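Local coordinates for protein chaperone SycD (Chlamydia pneumoniae, PDB 4NRH) that forms a complex with CopN and, as a chaperone of the LcrH/SycD family, probably escorts translocator proteins for type III secretion, at residues Ala150-Ala158 against Lys168-Lys176. Residues are numbered along the deposited sequence; the frame is centred on the assembly and turned at random.
Sequences ALEMAWVRA and KEEILDIRK
Trp-155 and Ile-171 lie at the middle of a helix-helix packing contact near the C-terminal end of the chain, where helix 165-174 folds back across helix 147-158; the axes of segments 150-158 and 168-174 run at 139° to each other, 9.9 Å apart at closest approach. Ile-171 points into the other helix: its CD1 rests 3.7 Å from the backbone N of Trp-155 and also reaches the methyl groups of Ala-154 and Ala-158, whose small side chains let it come close to the backbone. Ile-171 CG2 meets Trp-155 CE3 at 3.7 Å, while Leu-151 CD2 slides past Ile-171 CG1 at 3.9 Å. The indole, sent out with CG anti to the backbone N (chi1 172°), puts its six-membered ring against Lys-168 CG and Leu-172 CD2, the latter 3.7 Å from Trp-155 CH2. The pair continues the all-helical array of a chain that contains a tetratricopeptide repeat, and Tyr-135 of helix 129-140 touches both Leu-151 and Ile-174. Beyond Ile-174 the helical course ends at Arg-175, the centre of an inverse gamma turn, and its extended side chain reaches back to helix 147-158. There Arg-175 NH1 lies over one face of the indole, toward the rim and 3.5 Å from Trp-155 CG, in a cation-pi contact of the guanidinium with the five-membered ring; the two planes are 55° apart. Arg-175 NH2 forms a salt bridge with Glu-152 OE2 at 3.2 Å, a bent hydrogen bond received on the anti side of the carboxylate; carboxylate and guanidinium are nearly parallel, though OE2 is tilted out of the guanidinium plane. Leu-151 CD1 packs against Arg-175 NE, and Ile-171 CG2 lies over one face of the guanidinium, toward its rim.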
loop_
_atom_site.group_PDB
_atom_site.type_symbol
_atom_site.label_atom_id
_atom_site.label_comp_id
_atom_site.label_asym_id
_atom_site.label_seq_id
_atom_site.Cartn_x
_atom_site.Cartn_y
_atom_site.Cartn_z
ATOM N N ALA D 150 3.853 23.925 -31.036
ATOM C CA ALA D 150 4.482 22.610 -30.986
ATOM C C ALA D 150 5.020 22.211 -32.356
ATOM O O ALA D 150 6.025 21.507 -32.456
ATOM C CB ALA D 150 3.497 21.569 -30.477
ATOM N N LEU D 151 4.339 22.659 -33.407
ATOM C CA LEU D 151 4.765 22.381 -34.774
ATOM C C LEU D 151 6.103 23.052 -35.072
ATOM O O LEU D 151 6.988 22.451 -35.683
ATOM C CB LEU D 151 3.706 22.856 -35.775
ATOM C CG LEU D 151 3.413 21.978 -36.998
ATOM C CD1 LEU D 151 3.234 22.837 -38.243
ATOM C CD2 LEU D 151 4.484 20.916 -37.218
ATOM N N GLU D 152 6.240 24.303 -34.643
ATOM C CA GLU D 152 7.478 25.050 -34.830
ATOM C C GLU D 152 8.646 24.399 -34.092
ATOM O O GLU D 152 9.762 24.350 -34.607
ATOM C CB GLU D 152 7.304 26.499 -34.365
ATOM C CG GLU D 152 8.596 27.302 -34.304
ATOM C CD GLU D 152 9.137 27.662 -35.677
ATOM O OE1 GLU D 152 10.273 28.176 -35.749
ATOM O OE2 GLU D 152 8.429 27.437 -36.682
ATOM N N MET D 153 8.382 23.898 -32.888
ATOM C CA MET D 153 9.414 23.245 -32.090
ATOM C C MET D 153 9.909 21.979 -32.777
ATOM O O MET D 153 11.100 21.672 -32.749
ATOM C CB MET D 153 8.894 22.915 -30.691
ATOM C CG MET D 153 9.204 23.979 -29.652
ATOM S SD MET D 153 8.291 23.746 -28.118
ATOM C CE MET D 153 8.659 25.281 -27.270
ATOM N N ALA D 154 8.986 21.245 -33.389
ATOM C CA ALA D 154 9.344 20.079 -34.185
ATOM C C ALA D 154 10.150 20.518 -35.401
ATOM O O ALA D 154 11.162 19.908 -35.740
ATOM C CB ALA D 154 8.101 19.316 -34.609
ATOM N N TRP D 155 9.687 21.585 -36.046
ATOM C CA TRP D 155 10.322 22.131 -37.242
ATOM C C TRP D 155 11.789 22.491 -37.021
ATOM O O TRP D 155 12.647 22.148 -37.835
ATOM C CB TRP D 155 9.556 23.365 -37.724
ATOM C CG TRP D 155 10.245 24.107 -38.826
ATOM C CD1 TRP D 155 10.804 25.349 -38.750
ATOM C CD2 TRP D 155 10.452 23.654 -40.169
ATOM N NE1 TRP D 155 11.345 25.700 -39.964
ATOM C CE2 TRP D 155 11.143 24.677 -40.852
ATOM C CE3 TRP D 155 10.121 22.486 -40.862
ATOM C CZ2 TRP D 155 11.508 24.565 -42.191
ATOM C CZ3 TRP D 155 10.484 22.378 -42.192
ATOM C CH2 TRP D 155 11.171 23.411 -42.842
ATOM N N VAL D 156 12.065 23.197 -35.928
ATOM C CA VAL D 156 13.424 23.614 -35.592
ATOM C C VAL D 156 14.349 22.406 -35.460
ATOM O O VAL D 156 15.476 22.412 -35.960
ATOM C CB VAL D 156 13.449 24.430 -34.280
ATOM C CG1 VAL D 156 14.873 24.585 -33.767
ATOM C CG2 VAL D 156 12.806 25.792 -34.493
ATOM N N ARG D 157 13.854 21.368 -34.796
ATOM C CA ARG D 157 14.631 20.159 -34.556
ATOM C C ARG D 157 14.688 19.244 -35.780
ATOM O O ARG D 157 15.586 18.411 -35.894
ATOM C CB ARG D 157 14.052 19.398 -33.362
ATOM C CG ARG D 157 14.269 20.094 -32.029
ATOM C CD ARG D 157 13.165 19.759 -31.040
ATOM N NE ARG D 157 13.386 20.390 -29.741
ATOM C CZ ARG D 157 13.076 21.652 -29.459
ATOM N NH1 ARG D 157 12.530 22.427 -30.386
ATOM N NH2 ARG D 157 13.314 22.140 -28.249
ATOM N N ALA D 158 13.730 19.402 -36.690
ATOM C CA ALA D 158 13.627 18.522 -37.852
ATOM C C ALA D 158 14.523 18.954 -39.010
ATOM O O ALA D 158 15.171 18.121 -39.643
ATOM C CB ALA D 158 12.180 18.439 -38.320
ATOM N N LYS D 168 10.526 16.654 -41.863
ATOM C CA LYS D 168 10.713 17.987 -42.431
ATOM C C LYS D 168 9.836 18.194 -43.663
ATOM O O LYS D 168 9.262 19.267 -43.854
ATOM C CB LYS D 168 12.184 18.220 -42.789
ATOM C CG LYS D 168 12.442 19.539 -43.502
ATOM C CD LYS D 168 13.909 19.712 -43.861
ATOM C CE LYS D 168 14.160 21.078 -44.484
ATOM N NZ LYS D 168 15.570 21.241 -44.933
ATOM N N GLU D 169 9.739 17.161 -44.493
ATOM C CA GLU D 169 8.889 17.201 -45.678
ATOM C C GLU D 169 7.427 17.400 -45.291
ATOM O O GLU D 169 6.723 18.219 -45.882
ATOM C CB GLU D 169 9.043 15.915 -46.495
ATOM C CG GLU D 169 10.449 15.656 -47.015
ATOM C CD GLU D 169 10.792 16.495 -48.231
ATOM O OE1 GLU D 169 9.893 17.187 -48.755
ATOM O OE2 GLU D 169 11.962 16.459 -48.665
ATOM N N GLU D 170 6.982 16.637 -44.296
ATOM C CA GLU D 170 5.599 16.684 -43.832
ATOM C C GLU D 170 5.191 18.062 -43.317
ATOM O O GLU D 170 4.108 18.551 -43.633
ATOM C CB GLU D 170 5.376 15.637 -42.739
ATOM C CG GLU D 170 3.950 15.579 -42.211
ATOM C CD GLU D 170 2.968 15.042 -43.235
ATOM O OE1 GLU D 170 3.408 14.373 -44.194
ATOM O OE2 GLU D 170 1.753 15.288 -43.080
ATOM N N ILE D 171 6.065 18.686 -42.531
ATOM C CA ILE D 171 5.770 19.992 -41.947
ATOM C C ILE D 171 5.649 21.049 -43.041
ATOM O O ILE D 171 4.796 21.936 -42.971
ATOM C CB ILE D 171 6.850 20.411 -40.928
ATOM C CG1 ILE D 171 6.931 19.388 -39.793
ATOM C CG2 ILE D 171 6.561 21.799 -40.373
ATOM C CD1 ILE D 171 7.939 19.735 -38.720
ATOM N N LEU D 172 6.501 20.940 -44.056
ATOM C CA LEU D 172 6.394 21.783 -45.241
ATOM C C LEU D 172 5.053 21.553 -45.933
ATOM O O LEU D 172 4.394 22.499 -46.365
ATOM C CB LEU D 172 7.543 21.507 -46.213
ATOM C CG LEU D 172 8.927 22.010 -45.800
ATOM C CD1 LEU D 172 9.997 21.463 -46.733
ATOM C CD2 LEU D 172 8.961 23.531 -45.773
ATOM N N ASP D 173 4.663 20.286 -46.033
ATOM C CA ASP D 173 3.409 19.905 -46.674
ATOM C C ASP D 173 2.205 20.427 -45.893
ATOM O O ASP D 173 1.185 20.792 -46.479
ATOM C CB ASP D 173 3.325 18.383 -46.813
ATOM C CG ASP D 173 2.138 17.938 -47.644
ATOM O OD1 ASP D 173 1.713 18.700 -48.537
ATOM O OD2 ASP D 173 1.628 16.824 -47.400
ATOM N N ILE D 174 2.331 20.452 -44.571
ATOM C CA ILE D 174 1.281 20.979 -43.704
ATOM C C ILE D 174 1.109 22.484 -43.904
ATOM O O ILE D 174 -0.013 22.988 -43.977
ATOM C CB ILE D 174 1.584 20.693 -42.217
ATOM C CG1 ILE D 174 1.521 19.190 -41.937
ATOM C CG2 ILE D 174 0.615 21.441 -41.312
ATOM C CD1 ILE D 174 1.692 18.834 -40.478
ATOM N N ARG D 175 2.228 23.192 -44.009
ATOM C CA ARG D 175 2.213 24.649 -44.083
ATOM C C ARG D 175 2.003 25.167 -45.504
ATOM O O ARG D 175 2.950 25.609 -46.159
ATOM C CB ARG D 175 3.513 25.212 -43.507
ATOM C CG ARG D 175 3.657 24.995 -42.009
ATOM C CD ARG D 175 5.048 25.353 -41.514
ATOM N NE ARG D 175 5.108 25.372 -40.056
ATOM C CZ ARG D 175 6.214 25.594 -39.354
ATOM N NH1 ARG D 175 7.366 25.812 -39.975
ATOM N NH2 ARG D 175 6.171 25.593 -38.029
ATOM N N LYS D 176 0.749 25.129 -45.955
ATOM C CA LYS D 176 0.349 25.625 -47.272
ATOM C C LYS D 176 -1.156 25.463 -47.459
ATOM O O LYS D 176 -1.832 24.854 -46.628
ATOM C CB LYS D 176 1.084 24.892 -48.398
ATOM C CG LYS D 176 0.836 23.396 -48.436
ATOM C CD LYS D 176 1.837 22.700 -49.344
ATOM C CE LYS D 176 1.181 21.572 -50.128
ATOM N NZ LYS D 176 2.056 21.079 -51.230
#